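Local coordinates for protein UDP-L-Rhamnose Synthase (Acanthamoeba polyphaga mimivirus, PDB 7JID) that makes UDP-L-rhamnose as an NADP-dependent oxidoreductase, binding NADP on a Rossmann-type domain and the UDP-rhamnose product beside it, at residues 4-10 with 52-58; 43-48 with 96-102; 225-229 with 240-244. All coordinates share one frame; numbering follows the deposited sequence.

Contacts 1 and 2 belong to the NADP-binding Rossmann-type part of the chain and touch each other: Pro52 and Val55 of contact 1 pack on Ile47, Cys97 and Ile102 of contact 2. Contact 1 is buried in the central sheet and runs on backbone hydrogen bonds, with apolar side chains on both faces and NADP at one end. Contact 2, partly buried, joins two helices flanking that sheet, apolar toward the strands and charged at its outer margin. Contact 3 lies at the surface on the opposite side of the chain's centre, about 39 Å from contact 1 between centres; there side-chain amides and an indole do the work, and Met244 reaches the UDP-rhamnose.

Contact 1: 4-10 with 52-58; sequences MKWLIFG and PDRVMSF. With NAP (NADP nicotinamide-adenine-dinucleotide phosphate), chain D.
Two neighbouring parallel strands, 5-9 and 54-57, pair here at the heart of the Rossmann-type sheet, strand 5-9 being flanked on its other side by strand 29-32. The ladder alternates across the pair: Leu7 N donates to Arg54 O, Met56 N to Leu7 O at 3.0 Å, Phe9 N to Met56 O, and Phe58 N to Phe9 O. At the N-terminal end of the pair Lys5 O receives both Asp53 N and Arg54 N, while Lys5 N returns a bond of 2.8 Å to the anti lone pair of Asp53 OD2. On the face carrying Trp6, Arg54, with CG beside the backbone N (chi1 -63°), lays CG over the six-membered indole ring, 3.8 Å from its centroid. Met56 SD meets the same ring obliquely, and Met4 CE rests 3.5 Å above the guanidinium plane of Arg54. The polar ends turn elsewhere, Trp6 NE1 to Glu28 and Arg54 NE and NH2 to the carbonyls of Ala206 and Arg207. At the C-terminal end Phe58 O stands 3.1 Å from NADP C5D. Main-chain bonding thus fixes the strand register, which sets Gly10 and Phe58, the residues just past the two strands, side by side at the cofactor.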
loop_
_atom_site.group_PDB
_atom_site.type_symbol
_atom_site.label_atom_id
_atom_site.label_comp_id
_atom_site.label_asym_id
_atom_site.label_seq_id
_atom_site.Cartn_x
_atom_site.Cartn_y
_atom_site.Cartn_z
ATOM N N MET A 4 -25.064 17.638 14.560
ATOM C CA MET A 4 -24.584 16.214 14.575
ATOM C C MET A 4 -23.203 16.121 15.239
ATOM O O MET A 4 -22.611 17.163 15.559
ATOM C CB MET A 4 -24.487 15.646 13.154
ATOM C CG MET A 4 -25.812 15.556 12.420
ATOM S SD MET A 4 -25.696 14.864 10.764
ATOM C CE MET A 4 -24.326 15.840 10.142
ATOM N N LYS A 5 -22.701 14.896 15.405
ATOM C CA LYS A 5 -21.395 14.581 16.049
ATOM C C LYS A 5 -20.397 14.129 14.977
ATOM O O LYS A 5 -20.690 13.147 14.293
ATOM C CB LYS A 5 -21.556 13.475 17.094
ATOM C CG LYS A 5 -20.334 13.297 17.980
ATOM C CD LYS A 5 -20.422 12.133 18.918
ATOM C CE LYS A 5 -21.268 12.430 20.134
ATOM N NZ LYS A 5 -20.926 11.495 21.230
ATOM N N TRP A 6 -19.279 14.846 14.864
ATOM C CA TRP A 6 -18.258 14.647 13.803
ATOM C C TRP A 6 -16.949 14.219 14.457
ATOM O O TRP A 6 -16.377 15.023 15.262
ATOM C CB TRP A 6 -18.058 15.928 13.003
ATOM C CG TRP A 6 -19.264 16.479 12.305
ATOM C CD1 TRP A 6 -20.367 17.031 12.895
ATOM C CD2 TRP A 6 -19.465 16.616 10.888
ATOM N NE1 TRP A 6 -21.265 17.439 11.951
ATOM C CE2 TRP A 6 -20.717 17.246 10.698
ATOM C CE3 TRP A 6 -18.707 16.299 9.750
ATOM C CZ2 TRP A 6 -21.233 17.535 9.433
ATOM C CZ3 TRP A 6 -19.241 16.542 8.505
ATOM C CH2 TRP A 6 -20.460 17.199 8.342
ATOM N N LEU A 7 -16.508 13.000 14.167
ATOM C CA LEU A 7 -15.212 12.502 14.661
ATOM C C LEU A 7 -14.147 12.820 13.601
ATOM O O LEU A 7 -14.312 12.323 12.489
ATOM C CB LEU A 7 -15.310 11.000 14.913
ATOM C CG LEU A 7 -14.012 10.337 15.360
ATOM C CD1 LEU A 7 -13.522 10.941 16.666
ATOM C CD2 LEU A 7 -14.184 8.855 15.477
ATOM N N ILE A 8 -13.145 13.589 13.982
ATOM C CA ILE A 8 -12.127 14.113 13.024
ATOM C C ILE A 8 -10.773 13.486 13.350
ATOM O O ILE A 8 -10.192 13.798 14.403
ATOM C CB ILE A 8 -12.069 15.653 13.048
ATOM C CG1 ILE A 8 -13.451 16.318 12.902
ATOM C CG2 ILE A 8 -11.078 16.152 11.989
ATOM C CD1 ILE A 8 -14.236 15.872 11.692
ATOM N N PHE A 9 -10.244 12.757 12.385
ATOM C CA PHE A 9 -8.850 12.266 12.375
ATOM C C PHE A 9 -7.987 13.308 11.662
ATOM O O PHE A 9 -8.427 13.801 10.613
ATOM C CB PHE A 9 -8.772 10.934 11.639
ATOM C CG PHE A 9 -9.314 9.786 12.449
ATOM C CD1 PHE A 9 -8.487 8.987 13.223
ATOM C CD2 PHE A 9 -10.674 9.516 12.439
ATOM C CE1 PHE A 9 -9.014 7.964 13.992
ATOM C CE2 PHE A 9 -11.199 8.484 13.198
ATOM C CZ PHE A 9 -10.362 7.697 13.966
ATOM N N GLY A 10 -6.861 13.688 12.247
ATOM C CA GLY A 10 -6.033 14.786 11.727
ATOM C C GLY A 10 -6.544 16.147 12.175
ATOM O O GLY A 10 -6.249 17.179 11.526
ATOM N N PRO A 52 -20.143 8.503 16.328
ATOM C CA PRO A 52 -20.272 9.750 15.585
ATOM C C PRO A 52 -21.276 9.556 14.449
ATOM O O PRO A 52 -21.463 8.449 14.000
ATOM C CB PRO A 52 -18.874 9.962 14.987
ATOM C CG PRO A 52 -18.354 8.541 14.840
ATOM C CD PRO A 52 -18.882 7.791 16.056
ATOM N N ASP A 53 -21.864 10.667 13.980
ATOM C CA ASP A 53 -22.746 10.706 12.794
ATOM C C ASP A 53 -21.907 10.789 11.515
ATOM O O ASP A 53 -22.352 10.300 10.486
ATOM C CB ASP A 53 -23.699 11.903 12.874
ATOM C CG ASP A 53 -24.586 11.842 14.114
ATOM O OD1 ASP A 53 -25.377 10.911 14.160
ATOM O OD2 ASP A 53 -24.388 12.659 15.026
ATOM N N ARG A 54 -20.716 11.354 11.647
ATOM C CA ARG A 54 -19.806 11.550 10.495
ATOM C C ARG A 54 -18.393 11.316 10.993
ATOM O O ARG A 54 -18.052 11.797 12.103
ATOM C CB ARG A 54 -19.921 12.967 9.931
ATOM C CG ARG A 54 -21.269 13.376 9.350
ATOM C CD ARG A 54 -21.757 12.493 8.209
ATOM N NE ARG A 54 -22.996 13.071 7.692
ATOM C CZ ARG A 54 -24.217 12.780 8.175
ATOM N NH1 ARG A 54 -24.336 11.910 9.166
ATOM N NH2 ARG A 54 -25.287 13.400 7.700
ATOM N N VAL A 55 -17.560 10.721 10.149
ATOM C CA VAL A 55 -16.094 10.656 10.377
ATOM C C VAL A 55 -15.404 11.373 9.210
ATOM O O VAL A 55 -15.844 11.223 8.068
ATOM C CB VAL A 55 -15.641 9.195 10.525
ATOM C CG1 VAL A 55 -14.137 9.086 10.695
ATOM C CG2 VAL A 55 -16.358 8.532 11.705
ATOM N N MET A 56 -14.362 12.103 9.523
ATOM C CA MET A 56 -13.528 12.720 8.452
ATOM C C MET A 56 -12.064 12.410 8.704
ATOM O O MET A 56 -11.628 12.376 9.850
ATOM C CB MET A 56 -13.729 14.232 8.344
ATOM C CG MET A 56 -15.199 14.675 8.366
ATOM S SD MET A 56 -15.437 16.445 8.006
ATOM C CE MET A 56 -15.443 16.340 6.217
ATOM N N SER A 57 -11.341 12.237 7.607
ATOM C CA SER A 57 -9.901 11.924 7.582
ATOM C C SER A 57 -9.142 13.083 6.915
ATOM O O SER A 57 -9.270 13.267 5.683
ATOM C CB SER A 57 -9.612 10.632 6.879
ATOM O OG SER A 57 -8.202 10.393 6.875
ATOM N N PHE A 58 -8.327 13.764 7.699
ATOM C CA PHE A 58 -7.366 14.796 7.233
ATOM C C PHE A 58 -5.955 14.379 7.582
ATOM O O PHE A 58 -5.204 15.218 8.082
ATOM C CB PHE A 58 -7.752 16.165 7.777
ATOM C CG PHE A 58 -9.168 16.530 7.442
ATOM C CD1 PHE A 58 -9.559 16.684 6.127
ATOM C CD2 PHE A 58 -10.141 16.601 8.432
ATOM C CE1 PHE A 58 -10.873 16.958 5.782
ATOM C CE2 PHE A 58 -11.449 16.911 8.088
ATOM C CZ PHE A 58 -11.822 17.047 6.776
HETATM P PA NAP D . -0.677 18.180 8.184
HETATM O O1A NAP D . -0.743 19.582 8.745
HETATM O O2A NAP D . 0.622 17.438 8.247
HETATM O O5B NAP D . -1.826 17.425 8.969
HETATM C C5B NAP D . -1.879 15.998 8.977
HETATM C C4B NAP D . -2.418 15.407 10.271
HETATM O O4B NAP D . -2.606 14.003 10.160
HETATM C C3B NAP D . -1.419 15.675 11.388
HETATM O O3B NAP D . -2.236 16.241 12.440
HETATM C C2B NAP D . -0.918 14.276 11.724
HETATM O O2B NAP D . -0.783 14.166 13.108
HETATM C C1B NAP D . -2.059 13.357 11.292
HETATM N N9A NAP D . -1.761 11.965 11.013
HETATM C C8A NAP D . -0.902 11.491 10.122
HETATM N N7A NAP D . -0.926 10.156 10.109
HETATM C C5A NAP D . -1.819 9.770 11.030
HETATM C C6A NAP D . -2.259 8.516 11.506
HETATM N N6A NAP D . -1.751 7.423 10.987
HETATM N N1A NAP D . -3.200 8.532 12.513
HETATM C C2A NAP D . -3.683 9.692 12.979
HETATM N N3A NAP D . -3.314 10.926 12.600
HETATM C C4A NAP D . -2.386 10.970 11.606
HETATM O O3 NAP D . -1.139 18.028 6.649
HETATM P PN NAP D . -2.412 18.738 5.931
HETATM O O1N NAP D . -1.710 19.479 4.806
HETATM O O2N NAP D . -3.437 19.300 6.824
HETATM O O5D NAP D . -3.012 17.482 5.175
HETATM C C5D NAP D . -4.061 16.596 5.541
HETATM C C4D NAP D . -3.911 15.307 4.679
HETATM O O4D NAP D . -5.077 15.159 3.933
HETATM C C3D NAP D . -2.786 15.508 3.686
HETATM O O3D NAP D . -2.412 14.260 2.988
HETATM C C2D NAP D . -3.552 16.604 2.909
HETATM O O2D NAP D . -3.105 16.975 1.597
HETATM C C1D NAP D . -4.949 16.049 2.819
HETATM P P2B NAP D . 0.610 13.792 13.770
HETATM O O1X NAP D . 1.472 14.980 13.780
HETATM O O2X NAP D . 0.057 13.510 15.180
HETATM O O3X NAP D . 1.295 12.582 13.126
#

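Contact 2: 43-48 with 96-102; sequences VEREIS and ICQKYNI
Ile47 sends its two branches to different partners: CG2 sits over one face of the Tyr100 ring, 4.0 Å from Tyr100 CG, and also meets Ile102 CD1, whereas CD1 runs on to Ile96 CG2 and Cys97 SG. With CG1 beside the backbone N (chi1 -76°), CD1 is carried to Ile96 and Cys97 while CG2 is left facing the tyrosine. Farther along, Ile96 CD1 presses on Val43 CG1 at 3.5 Å, a tight carbon pair. These two helices flank the same side of the Rossmann-type sheet, and Cys97 and Ile102 continue the apolar layer down to Val55 of strand 54-57. A Schellman motif ends helix 79-99, with Asn101 at positive phi and Ile102 N bonded back to Cys97 O; the turn brings Ile102 alongside Ile47, the two side chains running past each other in opposite directions.

The outer margin is polar. Glu44 stretches out, its CG anti to the backbone N (chi1 177°), and OE2 takes two donors: Lys99 NZ at 2.8 Å on the syn lone pair, in a salt bridge, and Tyr100 OH at 2.7 Å on the anti lone pair. The carboxylate and phenol ring planes are 84° apart, with the carboxylate at the ring's edge. Two donors on one oxygen should favour the ionised form of Glu44 and hold the tyrosine ring against Ile47 CG2.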
loop_
_atom_site.group_PDB
_atom_site.type_symbol
_atom_site.label_atom_id
_atom_site.label_comp_id
_atom_site.label_asym_id
_atom_site.label_seq_id
_atom_site.Cartn_x
_atom_site.Cartn_y
_atom_site.Cartn_z
ATOM N N VAL A 43 -9.129 2.347 16.711
ATOM C CA VAL A 43 -10.098 3.100 15.867
ATOM C C VAL A 43 -11.496 2.508 16.098
ATOM O O VAL A 43 -12.471 3.286 16.324
ATOM C CB VAL A 43 -9.720 2.996 14.379
ATOM C CG1 VAL A 43 -10.853 3.498 13.512
ATOM C CG2 VAL A 43 -8.413 3.727 14.112
ATOM N N GLU A 44 -11.616 1.181 16.046
ATOM C CA GLU A 44 -12.953 0.548 16.160
ATOM C C GLU A 44 -13.476 0.781 17.578
ATOM O O GLU A 44 -14.663 1.069 17.700
ATOM C CB GLU A 44 -12.915 -0.936 15.837
ATOM C CG GLU A 44 -14.278 -1.566 16.027
ATOM C CD GLU A 44 -14.478 -2.879 15.326
ATOM O OE1 GLU A 44 -13.500 -3.408 14.760
ATOM O OE2 GLU A 44 -15.616 -3.359 15.335
ATOM N N ARG A 45 -12.629 0.706 18.600
ATOM C CA ARG A 45 -13.073 1.005 19.985
ATOM C C ARG A 45 -13.569 2.455 20.032
ATOM O O ARG A 45 -14.642 2.696 20.641
ATOM C CB ARG A 45 -11.964 0.737 21.005
ATOM C CG ARG A 45 -11.708 -0.740 21.294
ATOM C CD ARG A 45 -10.762 -0.885 22.499
ATOM N NE ARG A 45 -9.413 -0.344 22.311
ATOM C CZ ARG A 45 -8.406 -0.977 21.689
ATOM N NH1 ARG A 45 -8.583 -2.184 21.175
ATOM N NH2 ARG A 45 -7.224 -0.397 21.573
ATOM N N GLU A 46 -12.835 3.395 19.433
ATOM C CA GLU A 46 -13.182 4.839 19.510
ATOM C C GLU A 46 -14.511 5.073 18.792
ATOM O O GLU A 46 -15.372 5.792 19.346
ATOM C CB GLU A 46 -12.090 5.739 18.947
ATOM C CG GLU A 46 -12.392 7.211 19.138
ATOM C CD GLU A 46 -11.181 8.106 18.997
ATOM O OE1 GLU A 46 -10.345 7.809 18.127
ATOM O OE2 GLU A 46 -11.046 9.085 19.747
ATOM N N ILE A 47 -14.678 4.507 17.610
ATOM C CA ILE A 47 -15.902 4.690 16.787
ATOM C C ILE A 47 -17.092 4.038 17.490
ATOM O O ILE A 47 -18.164 4.653 17.522
ATOM C CB ILE A 47 -15.671 4.162 15.369
ATOM C CG1 ILE A 47 -14.817 5.191 14.637
ATOM C CG2 ILE A 47 -16.968 3.890 14.656
ATOM C CD1 ILE A 47 -14.415 4.823 13.235
ATOM N N SER A 48 -16.884 2.857 18.063
ATOM C CA SER A 48 -17.956 2.099 18.743
ATOM C C SER A 48 -18.430 2.879 19.969
ATOM O O SER A 48 -19.652 2.818 20.239
ATOM C CB SER A 48 -17.471 0.713 19.087
ATOM O OG SER A 48 -18.532 -0.011 19.684
ATOM N N ILE A 96 -13.679 0.259 8.816
ATOM C CA ILE A 96 -14.396 0.358 10.124
ATOM C C ILE A 96 -15.600 1.281 9.973
ATOM O O ILE A 96 -16.707 0.915 10.459
ATOM C CB ILE A 96 -13.433 0.791 11.235
ATOM C CG1 ILE A 96 -12.355 -0.274 11.502
ATOM C CG2 ILE A 96 -14.211 1.091 12.505
ATOM C CD1 ILE A 96 -11.219 0.258 12.354
ATOM N N CYS A 97 -15.481 2.418 9.284
ATOM C CA CYS A 97 -16.677 3.285 9.059
ATOM C C CYS A 97 -17.750 2.502 8.300
ATOM O O CYS A 97 -18.918 2.598 8.718
ATOM C CB CYS A 97 -16.312 4.596 8.381
ATOM S SG CYS A 97 -15.387 5.629 9.507
ATOM N N GLN A 98 -17.371 1.718 7.292
ATOM C CA GLN A 98 -18.308 0.915 6.487
ATOM C C GLN A 98 -19.024 -0.072 7.404
ATOM O O GLN A 98 -20.275 -0.196 7.315
ATOM C CB GLN A 98 -17.564 0.199 5.382
ATOM C CG GLN A 98 -18.486 -0.639 4.522
ATOM C CD GLN A 98 -17.725 -1.361 3.450
ATOM O OE1 GLN A 98 -16.876 -2.233 3.704
ATOM N NE2 GLN A 98 -18.105 -1.076 2.223
ATOM N N LYS A 99 -18.275 -0.763 8.259
ATOM C CA LYS A 99 -18.890 -1.779 9.139
ATOM C C LYS A 99 -19.962 -1.124 10.004
ATOM O O LYS A 99 -21.039 -1.760 10.141
ATOM C CB LYS A 99 -17.822 -2.442 10.005
ATOM C CG LYS A 99 -18.353 -3.268 11.176
ATOM C CD LYS A 99 -17.228 -4.002 11.914
ATOM C CE LYS A 99 -17.706 -4.815 13.101
ATOM N NZ LYS A 99 -16.577 -5.507 13.776
ATOM N N TYR A 100 -19.678 0.049 10.585
ATOM C CA TYR A 100 -20.598 0.798 11.485
ATOM C C TYR A 100 -21.626 1.624 10.671
ATOM O O TYR A 100 -22.448 2.325 11.308
ATOM C CB TYR A 100 -19.789 1.583 12.522
ATOM C CG TYR A 100 -19.201 0.698 13.583
ATOM C CD1 TYR A 100 -19.903 0.417 14.744
ATOM C CD2 TYR A 100 -17.990 0.056 13.391
ATOM C CE1 TYR A 100 -19.398 -0.447 15.708
ATOM C CE2 TYR A 100 -17.478 -0.825 14.336
ATOM C CZ TYR A 100 -18.188 -1.075 15.499
ATOM O OH TYR A 100 -17.680 -1.942 16.420
ATOM N N ASN A 101 -21.592 1.584 9.339
ATOM C CA ASN A 101 -22.544 2.356 8.485
ATOM C C ASN A 101 -22.437 3.840 8.828
ATOM O O ASN A 101 -23.487 4.529 8.917
ATOM C CB ASN A 101 -23.996 1.884 8.675
ATOM C CG ASN A 101 -24.245 0.491 8.138
ATOM O OD1 ASN A 101 -24.618 -0.415 8.887
ATOM N ND2 ASN A 101 -24.056 0.308 6.841
ATOM N N ILE A 102 -21.216 4.344 9.043
ATOM C CA ILE A 102 -20.987 5.777 9.354
ATOM C C ILE A 102 -20.265 6.400 8.150
ATOM O O ILE A 102 -19.249 5.854 7.713
ATOM C CB ILE A 102 -20.203 6.033 10.650
ATOM C CG1 ILE A 102 -20.880 5.406 11.880
ATOM C CG2 ILE A 102 -20.050 7.524 10.820
ATOM C CD1 ILE A 102 -20.014 5.404 13.089
#

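Contact 3: 225-229 with 240-244; sequences NEILS and TWENM. With AWU ([[(2~{R},3~{S},4~{R},5~{R})-5-[2,4-bis(oxidanylidene)pyrimidin-1-yl]-3,4-bis(oxidanyl)oxolan-2-yl]methoxy-oxidanyl-phosphoryl] [(2~{R},3~{R},4~{R},5~{R},6~{S})-6-methyl-3,4,5-tris(oxidanyl)oxan-2-yl] hydrogen phosphate), chain C; EDO (1,2-ethanediol), chain H.
A single side-chain oxygen, Asn225 OD1, gathers two donors of different kinds, an indole N-H and an amide N-H. Asn243 ND2 comes in the carbonyl plane, on a lone pair, at 2.9 Å and with a nearly straight N-H...O angle of 169°. Trp241 NE1 is also 2.9 Å from Asn225 OD1 but rises above the carbonyl plane, 52° out of it, and is therefore not aimed at a lone pair. The two amides arrive from opposite directions with their planes steeply inclined to each other; a weak return bond from Asn225 ND2 to Asn243 OD1 accompanies the strong one. Asn243 ND2 has a second partner in Ile185 O.

The contact joins helix 224-234 to the short, weakly bonded strand 242-243, which pairs in parallel with strand 184-185; Ile185 packs on both Leu228 and Trp241. The Trp241 indole lies across one side of the helix. Leu228 CB stands over its six-membered ring, 3.4 Å from the centroid and almost on the ring normal, a close CH-pi contact, while Leu228 CD1 reaches the pyrrole half near CG and CD2. Ser229 OG meets the ring at its edge, in plane, by CH2; this hydroxyl is also bonded to Asn225 O, one helical turn back. Trp241 CG occupies the crowded position between backbone N and carbonyl carbon (chi1 59°), which directs the indole toward the helix.

A 1,2-ethanediol, probably from the crystallisation liquor, lies over the indole face opposite Leu228 and accepts a hydrogen bond from Trp241 N through O1. Past Asn243 the chain enters the UDP-rhamnose pocket, where Met244 CE comes within 3.4 Å of N3 of the uracil ring.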
loop_
_atom_site.group_PDB
_atom_site.type_symbol
_atom_site.label_atom_id
_atom_site.label_comp_id
_atom_site.label_asym_id
_atom_site.label_seq_id
_atom_site.Cartn_x
_atom_site.Cartn_y
_atom_site.Cartn_z
ATOM N N ASN A 225 3.323 31.322 -12.472
ATOM C CA ASN A 225 3.571 32.675 -12.994
ATOM C C ASN A 225 2.310 33.510 -12.916
ATOM O O ASN A 225 2.420 34.701 -12.596
ATOM C CB ASN A 225 4.125 32.615 -14.406
ATOM C CG ASN A 225 5.588 32.254 -14.475
ATOM O OD1 ASN A 225 6.272 32.114 -13.464
ATOM N ND2 ASN A 225 6.034 32.042 -15.701
ATOM N N GLU A 226 1.142 32.950 -13.218
ATOM C CA GLU A 226 -0.091 33.777 -13.164
ATOM C C GLU A 226 -0.337 34.236 -11.717
ATOM O O GLU A 226 -0.723 35.399 -11.498
ATOM C CB GLU A 226 -1.330 33.042 -13.660
ATOM C CG GLU A 226 -1.404 32.876 -15.154
ATOM C CD GLU A 226 -2.521 31.944 -15.548
ATOM O OE1 GLU A 226 -2.419 30.793 -15.176
ATOM O OE2 GLU A 226 -3.470 32.373 -16.219
ATOM N N ILE A 227 -0.104 33.359 -10.733
ATOM C CA ILE A 227 -0.309 33.672 -9.298
ATOM C C ILE A 227 0.691 34.745 -8.859
ATOM O O ILE A 227 0.243 35.758 -8.289
ATOM C CB ILE A 227 -0.177 32.427 -8.404
ATOM C CG1 ILE A 227 -1.301 31.445 -8.700
ATOM C CG2 ILE A 227 -0.173 32.860 -6.929
ATOM C CD1 ILE A 227 -1.022 30.100 -8.119
ATOM N N LEU A 228 1.961 34.598 -9.197
ATOM C CA LEU A 228 2.975 35.576 -8.735
ATOM C C LEU A 228 2.680 36.902 -9.439
ATOM O O LEU A 228 2.895 37.912 -8.823
ATOM C CB LEU A 228 4.385 35.060 -9.007
ATOM C CG LEU A 228 4.741 33.874 -8.121
ATOM C CD1 LEU A 228 5.962 33.153 -8.651
ATOM C CD2 LEU A 228 4.916 34.306 -6.669
ATOM N N SER A 229 2.299 36.859 -10.711
ATOM C CA SER A 229 1.902 38.088 -11.470
ATOM C C SER A 229 0.723 38.812 -10.774
ATOM O O SER A 229 0.740 40.059 -10.693
ATOM C CB SER A 229 1.632 37.777 -12.909
ATOM O OG SER A 229 2.810 37.377 -13.583
ATOM N N THR A 240 9.688 40.193 -8.322
ATOM C CA THR A 240 10.328 39.504 -9.465
ATOM C C THR A 240 10.723 38.096 -8.987
ATOM O O THR A 240 10.854 37.846 -7.744
ATOM C CB THR A 240 11.523 40.305 -10.003
ATOM O OG1 THR A 240 12.492 40.441 -8.969
ATOM C CG2 THR A 240 11.118 41.669 -10.501
ATOM N N TRP A 241 10.842 37.190 -9.930
ATOM C CA TRP A 241 11.240 35.803 -9.635
ATOM C C TRP A 241 11.974 35.224 -10.838
ATOM O O TRP A 241 11.755 35.676 -11.976
ATOM C CB TRP A 241 10.021 34.962 -9.218
ATOM C CG TRP A 241 8.947 34.892 -10.246
ATOM C CD1 TRP A 241 8.759 33.916 -11.172
ATOM C CD2 TRP A 241 7.906 35.867 -10.481
ATOM N NE1 TRP A 241 7.669 34.191 -11.946
ATOM C CE2 TRP A 241 7.121 35.376 -11.541
ATOM C CE3 TRP A 241 7.527 37.076 -9.890
ATOM C CZ2 TRP A 241 6.024 36.073 -12.049
ATOM C CZ3 TRP A 241 6.431 37.758 -10.386
ATOM C CH2 TRP A 241 5.683 37.247 -11.442
ATOM N N GLU A 242 12.781 34.189 -10.574
ATOM C CA GLU A 242 13.480 33.415 -11.618
ATOM C C GLU A 242 12.673 32.154 -11.939
ATOM O O GLU A 242 12.185 31.504 -10.998
ATOM C CB GLU A 242 14.871 33.044 -11.105
ATOM C CG GLU A 242 15.713 32.314 -12.130
ATOM C CD GLU A 242 17.163 32.107 -11.704
ATOM O OE1 GLU A 242 17.890 31.448 -12.451
ATOM O OE2 GLU A 242 17.563 32.610 -10.624
ATOM N N ASN A 243 12.528 31.841 -13.218
ATOM C CA ASN A 243 11.874 30.587 -13.665
ATOM C C ASN A 243 12.938 29.518 -13.854
ATOM O O ASN A 243 14.143 29.879 -14.097
ATOM C CB ASN A 243 11.052 30.772 -14.929
ATOM C CG ASN A 243 9.717 31.420 -14.629
ATOM O OD1 ASN A 243 9.426 32.462 -15.191
ATOM N ND2 ASN A 243 8.910 30.835 -13.749
ATOM N N MET A 244 12.542 28.275 -13.674
ATOM C CA MET A 244 13.362 27.105 -14.036
ATOM C C MET A 244 12.463 26.090 -14.707
ATOM O O MET A 244 11.220 26.099 -14.483
ATOM C CB MET A 244 14.050 26.496 -12.809
ATOM C CG MET A 244 13.092 25.912 -11.768
ATOM S SD MET A 244 14.019 24.996 -10.548
ATOM C CE MET A 244 12.733 24.760 -9.311
HETATM P PA AWU C . 6.226 21.491 -2.983
HETATM O O1A AWU C . 7.403 20.602 -3.129
HETATM O O2A AWU C . 6.336 22.687 -2.053
HETATM O O3A AWU C . 4.859 20.842 -2.377
HETATM P PB AWU C . 4.421 19.252 -2.408
HETATM O O1B AWU C . 4.502 18.578 -3.799
HETATM O O2B AWU C . 5.089 18.554 -1.203
HETATM O O3B AWU C . 2.862 19.479 -2.129
HETATM C "C5'" AWU C . 0.358 17.098 -1.033
HETATM O "O5'" AWU C . 1.276 18.174 -1.065
HETATM C "C4'" AWU C . -0.830 17.416 -1.924
HETATM O "O4'" AWU C . -1.713 16.280 -2.062
HETATM C "C3'" AWU C . -0.327 17.789 -3.280
HETATM O "O3'" AWU C . -1.395 18.356 -3.991
HETATM C "C2'" AWU C . 0.748 18.870 -3.245
HETATM C "C1'" AWU C . 1.795 18.574 -2.264
HETATM N N1 AWU C . 8.349 24.356 -6.757
HETATM C C2 AWU C . 9.054 25.351 -7.411
HETATM O O2 AWU C . 8.485 26.058 -8.269
HETATM N N3 AWU C . 10.331 25.624 -6.995
HETATM C C4 AWU C . 10.969 24.854 -6.074
HETATM O O4 AWU C . 12.159 25.195 -5.725
HETATM C C5 AWU C . 10.250 23.864 -5.402
HETATM C C6 AWU C . 8.963 23.544 -5.823
HETATM C C1C AWU C . 6.949 24.036 -7.158
HETATM C C2C AWU C . 6.625 22.564 -7.413
HETATM C C3C AWU C . 5.112 22.513 -7.079
HETATM C C4C AWU C . 5.014 23.546 -6.003
HETATM C C5C AWU C . 4.814 23.010 -4.601
HETATM C "C6'" AWU C . -0.029 16.967 0.439
HETATM O "O2'" AWU C . 0.150 20.055 -2.762
HETATM O O2C AWU C . 6.866 22.277 -8.767
HETATM O O3C AWU C . 4.339 22.989 -8.165
HETATM O O4C AWU C . 6.230 24.282 -5.967
HETATM O O5C AWU C . 5.824 21.994 -4.407
HETATM C C1 EDO H . 10.053 37.967 -13.672
HETATM O O1 EDO H . 9.886 38.545 -12.413
HETATM C C2 EDO H . 8.865 37.194 -14.095
HETATM O O2 EDO H . 9.112 35.817 -14.276
#